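Local coordinates for neural-cadherin (Drosophila melanogaster, PDB 3UBF), which mediates calcium-dependent, largely homophilic adhesion between cells through a long row of extracellular cadherin repeats, three of which make up this fragment, at residues V23-K28 against N49-V54; Y219-P224 against D232-K237; K273-E278 against I307-V312. One frame throughout, in Å; residues are numbered along the deposited sequence.

Contact 1: residues V23-K28 against N49-V54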
loop_
_atom_site.group_PDB
_atom_site.type_symbol
_atom_site.label_atom_id
_atom_site.label_comp_id
_atom_site.label_asym_id
_atom_site.label_seq_id
_atom_site.Cartn_x
_atom_site.Cartn_y
_atom_site.Cartn_z
ATOM N N VAL A 23 -18.827 -5.267 -26.761
ATOM C CA VAL A 23 -19.032 -5.416 -25.330
ATOM C C VAL A 23 -20.359 -6.118 -25.049
ATOM O O VAL A 23 -20.427 -7.089 -24.291
ATOM C CB VAL A 23 -18.943 -4.067 -24.587
ATOM C CG1 VAL A 23 -18.890 -4.309 -23.079
ATOM C CG2 VAL A 23 -17.686 -3.305 -25.025
ATOM N N PHE A 24 -21.416 -5.635 -25.672
ATOM C CA PHE A 24 -22.696 -6.268 -25.488
ATOM C C PHE A 24 -23.588 -5.989 -26.681
ATOM O O PHE A 24 -23.344 -5.060 -27.468
ATOM C CB PHE A 24 -23.359 -5.848 -24.158
ATOM C CG PHE A 24 -23.759 -4.399 -24.101
ATOM C CD1 PHE A 24 -25.087 -4.024 -24.312
ATOM C CD2 PHE A 24 -22.811 -3.404 -23.837
ATOM C CE1 PHE A 24 -25.467 -2.669 -24.257
ATOM C CE2 PHE A 24 -23.174 -2.060 -23.792
ATOM C CZ PHE A 24 -24.505 -1.690 -23.994
ATOM N N GLN A 25 -24.603 -6.837 -26.791
ATOM C CA GLN A 25 -25.604 -6.791 -27.827
ATOM C C GLN A 25 -26.849 -6.076 -27.281
ATOM O O GLN A 25 -27.434 -6.509 -26.285
ATOM C CB GLN A 25 -25.932 -8.234 -28.233
ATOM C CG GLN A 25 -27.016 -8.399 -29.282
ATOM C CD GLN A 25 -26.608 -7.813 -30.592
ATOM O OE1 GLN A 25 -25.751 -8.369 -31.285
ATOM N NE2 GLN A 25 -27.199 -6.669 -30.945
ATOM N N LEU A 26 -27.233 -4.975 -27.917
ATOM C CA LEU A 26 -28.520 -4.351 -27.657
ATOM C C LEU A 26 -29.634 -5.247 -28.208
ATOM O O LEU A 26 -29.522 -5.780 -29.321
ATOM C CB LEU A 26 -28.592 -2.984 -28.310
ATOM C CG LEU A 26 -27.878 -1.859 -27.567
ATOM C CD1 LEU A 26 -27.704 -0.655 -28.476
ATOM C CD2 LEU A 26 -28.652 -1.489 -26.304
ATOM N N GLU A 27 -30.695 -5.421 -27.421
ATOM C CA GLU A 27 -31.783 -6.312 -27.802
ATOM C C GLU A 27 -32.734 -5.619 -28.754
ATOM O O GLU A 27 -32.891 -4.392 -28.726
ATOM C CB GLU A 27 -32.563 -6.801 -26.586
ATOM C CG GLU A 27 -31.718 -7.209 -25.393
ATOM C CD GLU A 27 -31.547 -6.073 -24.412
ATOM O OE1 GLU A 27 -31.182 -4.959 -24.850
ATOM O OE2 GLU A 27 -31.782 -6.298 -23.204
ATOM N N LYS A 28 -33.377 -6.422 -29.589
ATOM C CA LYS A 28 -34.365 -5.921 -30.520
ATOM C C LYS A 28 -35.745 -6.503 -30.200
ATOM O O LYS A 28 -35.853 -7.674 -29.826
ATOM C CB LYS A 28 -33.939 -6.260 -31.943
ATOM C CG LYS A 28 -33.687 -7.728 -32.182
ATOM C CD LYS A 28 -32.968 -7.940 -33.495
ATOM C CE LYS A 28 -32.639 -9.402 -33.681
ATOM N NZ LYS A 28 -32.148 -9.678 -35.060
ATOM N N ASN A 49 -26.444 -3.893 -36.240
ATOM C CA ASN A 49 -27.114 -5.006 -35.561
ATOM C C ASN A 49 -27.322 -4.801 -34.048
ATOM O O ASN A 49 -27.788 -5.706 -33.357
ATOM C CB ASN A 49 -26.356 -6.317 -35.814
ATOM C CG ASN A 49 -24.984 -6.355 -35.123
ATOM O OD1 ASN A 49 -24.628 -5.457 -34.342
ATOM N ND2 ASN A 49 -24.212 -7.403 -35.406
ATOM N N GLY A 50 -26.954 -3.628 -33.533
ATOM C CA GLY A 50 -27.096 -3.353 -32.108
ATOM C C GLY A 50 -25.934 -3.740 -31.210
ATOM O O GLY A 50 -25.983 -3.501 -30.000
ATOM N N ALA A 51 -24.882 -4.328 -31.785
ATOM C CA ALA A 51 -23.672 -4.590 -31.015
ATOM C C ALA A 51 -23.023 -3.266 -30.618
ATOM O O ALA A 51 -22.785 -2.414 -31.477
ATOM C CB ALA A 51 -22.703 -5.456 -31.801
ATOM N N VAL A 52 -22.771 -3.087 -29.318
ATOM C CA VAL A 52 -22.066 -1.895 -28.815
ATOM C C VAL A 52 -20.551 -2.141 -28.731
ATOM O O VAL A 52 -20.092 -3.030 -28.018
ATOM C CB VAL A 52 -22.626 -1.427 -27.458
ATOM C CG1 VAL A 52 -21.815 -0.265 -26.921
ATOM C CG2 VAL A 52 -24.090 -1.004 -27.595
ATOM N N ARG A 53 -19.777 -1.354 -29.466
ATOM C CA ARG A 53 -18.338 -1.598 -29.570
ATOM C C ARG A 53 -17.499 -0.482 -28.987
ATOM O O ARG A 53 -17.875 0.690 -29.052
ATOM C CB ARG A 53 -17.932 -1.854 -31.026
ATOM C CG ARG A 53 -18.518 -3.147 -31.585
ATOM C CD ARG A 53 -18.276 -3.297 -33.053
ATOM N NE ARG A 53 -16.860 -3.500 -33.326
ATOM C CZ ARG A 53 -16.335 -3.617 -34.541
ATOM N NH1 ARG A 53 -17.113 -3.553 -35.624
ATOM N NH2 ARG A 53 -15.025 -3.806 -34.670
ATOM N N VAL A 54 -16.356 -0.864 -28.427
ATOM C CA VAL A 54 -15.383 0.082 -27.887
ATOM C C VAL A 54 -14.813 0.925 -29.024
ATOM O O VAL A 54 -14.263 0.387 -29.994
ATOM C CB VAL A 54 -14.220 -0.646 -27.151
ATOM C CG1 VAL A 54 -13.290 0.347 -26.490
ATOM C CG2 VAL A 54 -14.753 -1.629 -26.117
#

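Contact 2: residues Y219-P224 against D232-K237. With ZN (zinc ion), chain R.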
loop_
_atom_site.group_PDB
_atom_site.type_symbol
_atom_site.label_atom_id
_atom_site.label_comp_id
_atom_site.label_asym_id
_atom_site.label_seq_id
_atom_site.Cartn_x
_atom_site.Cartn_y
_atom_site.Cartn_z
ATOM N N TYR A 219 8.716 -10.773 15.176
ATOM C CA TYR A 219 9.150 -11.746 14.194
ATOM C C TYR A 219 8.694 -13.131 14.581
ATOM O O TYR A 219 8.678 -13.494 15.752
ATOM C CB TYR A 219 10.667 -11.717 14.050
ATOM C CG TYR A 219 11.196 -10.448 13.450
ATOM C CD1 TYR A 219 11.436 -9.333 14.242
ATOM C CD2 TYR A 219 11.473 -10.362 12.091
ATOM C CE1 TYR A 219 11.934 -8.166 13.700
ATOM C CE2 TYR A 219 11.973 -9.201 11.541
ATOM C CZ TYR A 219 12.194 -8.105 12.356
ATOM O OH TYR A 219 12.679 -6.944 11.824
ATOM N N GLU A 220 8.363 -13.905 13.561
ATOM C CA GLU A 220 7.749 -15.201 13.694
ATOM C C GLU A 220 8.391 -16.071 12.618
ATOM O O GLU A 220 8.435 -15.683 11.448
ATOM C CB GLU A 220 6.239 -15.048 13.449
ATOM C CG GLU A 220 5.354 -15.635 14.549
ATOM C CD GLU A 220 4.172 -14.717 14.958
ATOM O OE1 GLU A 220 3.238 -14.522 14.137
ATOM O OE2 GLU A 220 4.175 -14.205 16.115
ATOM N N ALA A 221 8.933 -17.222 13.004
ATOM C CA ALA A 221 9.389 -18.204 12.011
ATOM C C ALA A 221 8.786 -19.558 12.318
ATOM O O ALA A 221 8.536 -19.880 13.473
ATOM C CB ALA A 221 10.905 -18.292 11.960
ATOM N N GLU A 222 8.550 -20.334 11.272
ATOM C CA GLU A 222 8.027 -21.677 11.387
ATOM C C GLU A 222 8.949 -22.616 10.628
ATOM O O GLU A 222 9.088 -22.513 9.419
ATOM C CB GLU A 222 6.603 -21.758 10.831
ATOM C CG GLU A 222 6.103 -23.197 10.671
ATOM C CD GLU A 222 4.599 -23.299 10.471
ATOM O OE1 GLU A 222 3.840 -22.892 11.388
ATOM O OE2 GLU A 222 4.180 -23.807 9.402
ATOM N N ILE A 223 9.581 -23.538 11.343
ATOM C CA ILE A 223 10.569 -24.408 10.732
ATOM C C ILE A 223 10.313 -25.887 10.990
ATOM O O ILE A 223 9.878 -26.265 12.080
ATOM C CB ILE A 223 12.002 -24.008 11.129
ATOM C CG1 ILE A 223 12.186 -24.027 12.655
ATOM C CG2 ILE A 223 12.337 -22.626 10.517
ATOM C CD1 ILE A 223 13.621 -24.064 13.108
ATOM N N PRO A 224 10.550 -26.727 9.966
ATOM C CA PRO A 224 10.421 -28.156 10.169
ATOM C C PRO A 224 11.492 -28.687 11.109
ATOM O O PRO A 224 12.564 -28.091 11.265
ATOM C CB PRO A 224 10.599 -28.744 8.764
ATOM C CG PRO A 224 11.221 -27.690 7.965
ATOM C CD PRO A 224 10.765 -26.393 8.547
ATOM N N ASP A 232 19.983 -20.867 7.697
ATOM C CA ASP A 232 19.300 -19.615 7.996
ATOM C C ASP A 232 17.830 -19.881 8.245
ATOM O O ASP A 232 17.193 -20.614 7.488
ATOM C CB ASP A 232 19.433 -18.630 6.829
ATOM C CG ASP A 232 20.883 -18.305 6.482
ATOM O OD1 ASP A 232 21.784 -18.484 7.337
ATOM O OD2 ASP A 232 21.123 -17.859 5.336
ATOM N N ILE A 233 17.306 -19.275 9.304
ATOM C CA ILE A 233 15.940 -19.473 9.731
ATOM C C ILE A 233 15.128 -18.205 9.477
ATOM O O ILE A 233 14.010 -18.254 8.948
ATOM C CB ILE A 233 15.914 -19.865 11.227
ATOM C CG1 ILE A 233 16.301 -21.328 11.371
ATOM C CG2 ILE A 233 14.548 -19.610 11.886
ATOM C CD1 ILE A 233 16.620 -21.704 12.773
ATOM N N ILE A 234 15.697 -17.066 9.856
ATOM C CA ILE A 234 15.036 -15.784 9.682
ATOM C C ILE A 234 16.086 -14.684 9.702
ATOM O O ILE A 234 17.116 -14.817 10.376
ATOM C CB ILE A 234 13.910 -15.567 10.754
ATOM C CG1 ILE A 234 13.129 -14.268 10.493
ATOM C CG2 ILE A 234 14.467 -15.652 12.169
ATOM C CD1 ILE A 234 11.744 -14.252 11.104
ATOM N N SER A 235 15.841 -13.627 8.930
ATOM C CA SER A 235 16.695 -12.445 8.949
ATOM C C SER A 235 16.009 -11.341 9.710
ATOM O O SER A 235 14.863 -10.999 9.433
ATOM C CB SER A 235 17.010 -11.948 7.536
ATOM O OG SER A 235 18.215 -12.513 7.061
ATOM N N ILE A 236 16.720 -10.777 10.669
ATOM C CA ILE A 236 16.199 -9.663 11.426
ATOM C C ILE A 236 17.012 -8.420 11.102
ATOM O O ILE A 236 18.243 -8.467 11.015
ATOM C CB ILE A 236 16.169 -9.993 12.919
ATOM C CG1 ILE A 236 15.023 -10.963 13.180
ATOM C CG2 ILE A 236 15.958 -8.753 13.747
ATOM C CD1 ILE A 236 15.383 -12.049 14.113
ATOM N N LYS A 237 16.320 -7.312 10.876
ATOM C CA LYS A 237 17.015 -6.081 10.574
ATOM C C LYS A 237 16.412 -4.921 11.340
ATOM O O LYS A 237 15.190 -4.818 11.478
ATOM C CB LYS A 237 17.016 -5.799 9.071
ATOM C CG LYS A 237 18.199 -4.964 8.637
ATOM C CD LYS A 237 18.208 -4.711 7.140
ATOM C CE LYS A 237 17.749 -3.292 6.819
ATOM N NZ LYS A 237 18.248 -2.825 5.489
HETATM ZN ZN ZN R . 23.484 -17.666 5.142
HETATM O O HOH W 1 13.531 -7.509 9.328
#

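Contact 3: residues K273-E278 against I307-V312. With ZN (zinc ion), chain O; ZN (zinc ion), chain S.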
loop_
_atom_site.group_PDB
_atom_site.type_symbol
_atom_site.label_atom_id
_atom_site.label_comp_id
_atom_site.label_asym_id
_atom_site.label_seq_id
_atom_site.Cartn_x
_atom_site.Cartn_y
_atom_site.Cartn_z
ATOM N N LYS A 273 21.463 -26.182 16.879
ATOM C CA LYS A 273 21.325 -27.567 17.345
ATOM C C LYS A 273 20.378 -28.366 16.456
ATOM O O LYS A 273 19.537 -27.785 15.779
ATOM C CB LYS A 273 20.793 -27.592 18.783
ATOM C CG LYS A 273 21.776 -27.097 19.833
ATOM C CD LYS A 273 21.107 -26.938 21.194
ATOM C CE LYS A 273 22.147 -26.583 22.260
ATOM N NZ LYS A 273 21.556 -26.464 23.620
ATOM N N GLU A 274 20.506 -29.693 16.465
ATOM C CA GLU A 274 19.513 -30.565 15.826
ATOM C C GLU A 274 18.205 -30.513 16.611
ATOM O O GLU A 274 18.207 -30.274 17.816
ATOM C CB GLU A 274 20.020 -32.012 15.724
ATOM N N LEU A 275 17.089 -30.730 15.922
ATOM C CA LEU A 275 15.776 -30.642 16.540
ATOM C C LEU A 275 15.035 -31.975 16.561
ATOM O O LEU A 275 15.068 -32.740 15.588
ATOM C CB LEU A 275 14.926 -29.594 15.825
ATOM C CG LEU A 275 15.368 -28.131 15.891
ATOM C CD1 LEU A 275 14.631 -27.337 14.834
ATOM C CD2 LEU A 275 15.154 -27.529 17.290
ATOM N N ASP A 276 14.367 -32.244 17.676
ATOM C CA ASP A 276 13.486 -33.401 17.785
ATOM C C ASP A 276 12.096 -32.934 18.237
ATOM O O ASP A 276 11.945 -32.324 19.305
ATOM C CB ASP A 276 14.071 -34.444 18.751
ATOM C CG ASP A 276 13.542 -35.851 18.498
ATOM O OD1 ASP A 276 12.514 -36.001 17.791
ATOM O OD2 ASP A 276 14.168 -36.815 19.003
ATOM N N PHE A 277 11.092 -33.198 17.400
ATOM C CA PHE A 277 9.710 -32.807 17.687
ATOM C C PHE A 277 9.086 -33.739 18.712
ATOM O O PHE A 277 8.269 -33.317 19.530
ATOM C CB PHE A 277 8.878 -32.790 16.403
ATOM C CG PHE A 277 7.498 -32.223 16.577
ATOM C CD1 PHE A 277 7.285 -30.850 16.516
ATOM C CD2 PHE A 277 6.409 -33.059 16.778
ATOM C CE1 PHE A 277 6.009 -30.318 16.661
ATOM C CE2 PHE A 277 5.123 -32.531 16.919
ATOM C CZ PHE A 277 4.927 -31.155 16.860
ATOM N N GLU A 278 9.489 -35.005 18.657
ATOM C CA GLU A 278 9.009 -36.028 19.578
ATOM C C GLU A 278 9.796 -36.023 20.890
ATOM O O GLU A 278 9.448 -36.747 21.826
ATOM C CB GLU A 278 9.060 -37.413 18.921
ATOM C CG GLU A 278 7.955 -37.673 17.898
ATOM C CD GLU A 278 8.381 -37.434 16.445
ATOM O OE1 GLU A 278 8.455 -38.424 15.686
ATOM O OE2 GLU A 278 8.635 -36.274 16.052
ATOM N N ILE A 307 9.798 -18.836 17.339
ATOM C CA ILE A 307 10.085 -19.912 16.400
ATOM C C ILE A 307 9.276 -21.145 16.741
ATOM O O ILE A 307 9.439 -21.744 17.803
ATOM C CB ILE A 307 11.592 -20.261 16.330
ATOM C CG1 ILE A 307 12.411 -19.004 15.996
ATOM C CG2 ILE A 307 11.831 -21.394 15.323
ATOM C CD1 ILE A 307 13.904 -19.231 15.895
ATOM N N ARG A 308 8.395 -21.510 15.824
ATOM C CA ARG A 308 7.618 -22.726 15.936
ATOM C C ARG A 308 8.257 -23.851 15.131
ATOM O O ARG A 308 8.735 -23.646 14.012
ATOM C CB ARG A 308 6.200 -22.481 15.463
ATOM C CG ARG A 308 5.416 -21.552 16.365
ATOM C CD ARG A 308 4.211 -20.938 15.645
ATOM N NE ARG A 308 3.247 -20.353 16.582
ATOM C CZ ARG A 308 3.208 -19.069 16.938
ATOM N NH1 ARG A 308 4.076 -18.184 16.436
ATOM N NH2 ARG A 308 2.282 -18.664 17.797
ATOM N N VAL A 309 8.268 -25.038 15.724
ATOM C CA VAL A 309 8.787 -26.223 15.082
ATOM C C VAL A 309 7.622 -27.137 14.740
ATOM O O VAL A 309 6.785 -27.443 15.595
ATOM C CB VAL A 309 9.794 -26.946 15.996
ATOM C CG1 VAL A 309 10.332 -28.224 15.338
ATOM C CG2 VAL A 309 10.937 -26.004 16.348
ATOM N N THR A 310 7.551 -27.538 13.475
ATOM C CA THR A 310 6.549 -28.501 13.041
ATOM C C THR A 310 7.192 -29.864 12.905
ATOM O O THR A 310 8.396 -29.969 12.685
ATOM C CB THR A 310 5.884 -28.112 11.696
ATOM O OG1 THR A 310 6.842 -28.181 10.631
ATOM C CG2 THR A 310 5.293 -26.719 11.776
ATOM N N ASP A 311 6.393 -30.910 13.056
ATOM C CA ASP A 311 6.883 -32.245 12.773
ATOM C C ASP A 311 6.947 -32.481 11.275
ATOM O O ASP A 311 6.256 -31.844 10.481
ATOM C CB ASP A 311 6.011 -33.325 13.420
ATOM C CG ASP A 311 6.784 -34.608 13.706
ATOM O OD1 ASP A 311 7.991 -34.679 13.390
ATOM O OD2 ASP A 311 6.184 -35.553 14.260
ATOM N N VAL A 312 7.787 -33.426 10.904
ATOM C CA VAL A 312 7.877 -33.847 9.531
ATOM C C VAL A 312 7.570 -35.332 9.450
ATOM O O VAL A 312 6.855 -35.763 8.548
ATOM C CB VAL A 312 9.263 -33.529 8.952
ATOM C CG1 VAL A 312 10.272 -34.658 9.267
ATOM C CG2 VAL A 312 9.139 -33.263 7.449
HETATM ZN ZN ZN O . 9.824 -36.282 13.990
HETATM ZN ZN ZN S . 6.253 -37.490 13.823
HETATM O O HOH W 2 7.502 -38.462 12.321
HETATM O O HOH W 3 11.970 -36.823 14.742
#

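Contact 1: residues V23-K28 against N49-V54
Phe24 holds CG between its backbone N and its carbonyl carbon (chi1 67°), which lays its ring alongside Val52, both side chains pointing the same way. Val52 CB sits over one face of the ring, 4.1 Å from the centroid of Phe24, in a CH-pi contact. Val52 CG2, over the same ring, is 3.7 Å from Phe24 CZ and also touches Leu26 CD1. Gln25 leaves on the other face of the sheet, with Ala51, and bends at chi2 (65°) so that its amide curls over the turn at Asn49-Gly50. There NE2 serves two acceptors: a bent bond to Asn49 O (2.7 Å) and a straighter one to Leu26 O (3.0 Å), which lies in the amide plane. Strands 22-25 and 51-54 run antiparallel in the three-stranded sheet of this fragment's first cadherin repeat, a beta sandwich. Phe24 and Leu26 cross its core to strands 3-12 and 88-97 of the other sheet. Between the backbones, Val23 N bonds to Val52 O (2.9 Å) and Val52 N to Phe24 O (2.8 Å). Leu26 N meets Gly50 O from above the carbonyl plane, and an Asx turn, Ala51 N to Asn49 OD1 (2.8 Å), shapes the approach to strand 51-54.

Contact 2: residues Y219-P224 against D232-K237
Here one edge of the beta sandwich of the third cadherin repeat of this fragment is closed: strand 219-224 borders one sheet, strand 232-239 lies in the other, and the two meet through side chains without any clear direct hydrogen bond. The axes of 219-224 and 232-235 run nearly antiparallel, at 164°. Tyr219 carries one end. Ile236 CG1 stands over the middle of its ring, 3.7 Å from the Tyr219 centroid, a CH-pi contact close to the ring normal. Ile234 comes to the same ring at its edge, with CD1 4.0 Å from Tyr219 CD2. Ile234 holds CG1 anti to its backbone N (chi1 -175°), and this sends CD1 across to the opposing strand, where it also touches Glu220 O and Ala221 CB. The tyrosine hydroxyl is tied in by water: the water lies in the ring plane, 2.7 Å from Tyr219 OH, and accepts a bond from Lys237 N at 3.2 Å. Met216 N adds a weak hydrogen bond to the same hydroxyl. Farther along, Ala221 CB rests against Ile233 CG2 (3.9 Å). Ile223 and Ile233 cross at about a right angle with their CD1 methyls 3.8 Å apart, and Phe260 packs on both. Ile233 and Ile234 form a classic beta bulge opposite Val269, which probably helps both reach strand 219-224. At the start of the strand, Asp232 OD2 binds a zinc ion at 2.4 Å. Strand 213-214 pairs with 232-239 while 219-224 runs parallel to 300-310, so the opening run of the repeat passes from one sheet to the other, the split first strand of the cadherin domain, a Greek-key beta sandwich.

Contact 3: residues K273-E278 against I307-V312
Asp311 meets Phe277 with its first side-chain carbon and Glu278, through metal, with its last atoms. CB lies over one face of the Phe277 ring, offset toward the rim and 3.7 Å from the Phe277 centroid, a CH-pi contact. CG follows roughly anti to the backbone N (chi1 -153°), and the carboxylate stays beside the aromatic group, its plane turned only 19° from the ring. At the tip the two oxygens part. Asp311 OD1 binds one zinc ion at 2.5 Å and also accepts a bond from Val312 N, 2.8 Å away, that arrives from above the carboxylate plane. OD2 of Asp311 binds a second zinc ion at 2.0 Å, where a water is another ligand. Glu278, bent at chi2, brings OE2 to the first zinc at 2.4 Å, and its carboxylate is turned 64° from that of Asp311. The 3.1 Å between Glu278 OE2 and Asp311 OD2 is therefore an approach of two metal ligands, whose negative charges the zinc ions probably offset. Glu225 and a water complete the first zinc's ligands, and Phe277 N holds a Glu225 oxygen by a hydrogen bond. The Leu-Asp-Phe-Glu run of 275-278 and the Asp-Val start of the linker at 311-312 match the calcium-binding motifs at cadherin repeat junctions, so zinc probably occupies sites made for calcium. Phe277 points its edge at Val309 O, 3.2 Å from CE1, and stacks on His284. Inward from the metals, Leu275 packs on Val309, on Ile223 of strand 219-224 and on Tyr286 of strand 285-294, so the loop after strand 268-271 covers the end of the sheet in which strand 300-310 runs between those two.

Overall arrangement
Contact 1 belongs to the first repeat, with its centre about 63 Å from that of contact 3; contacts 2 and 3 share the third repeat, centres about 14 Å apart. Burial falls along the series: contact 1 is mostly core, contact 2 partly buried, contact 3 at the surface. Contact 1 joins neighbouring strands of one sheet, so backbone hydrogen bonds dominate. Contact 2 spans two sheets and relies on apolar packing plus one water. Contact 3, at the end of the sandwich, exchanges much of that packing for carboxylates and metal. Contacts 2 and 3 meet where strands 219-224 and 300-310 pair, through probable hydrogen bonds of Ala221 and Ile223 with Arg308.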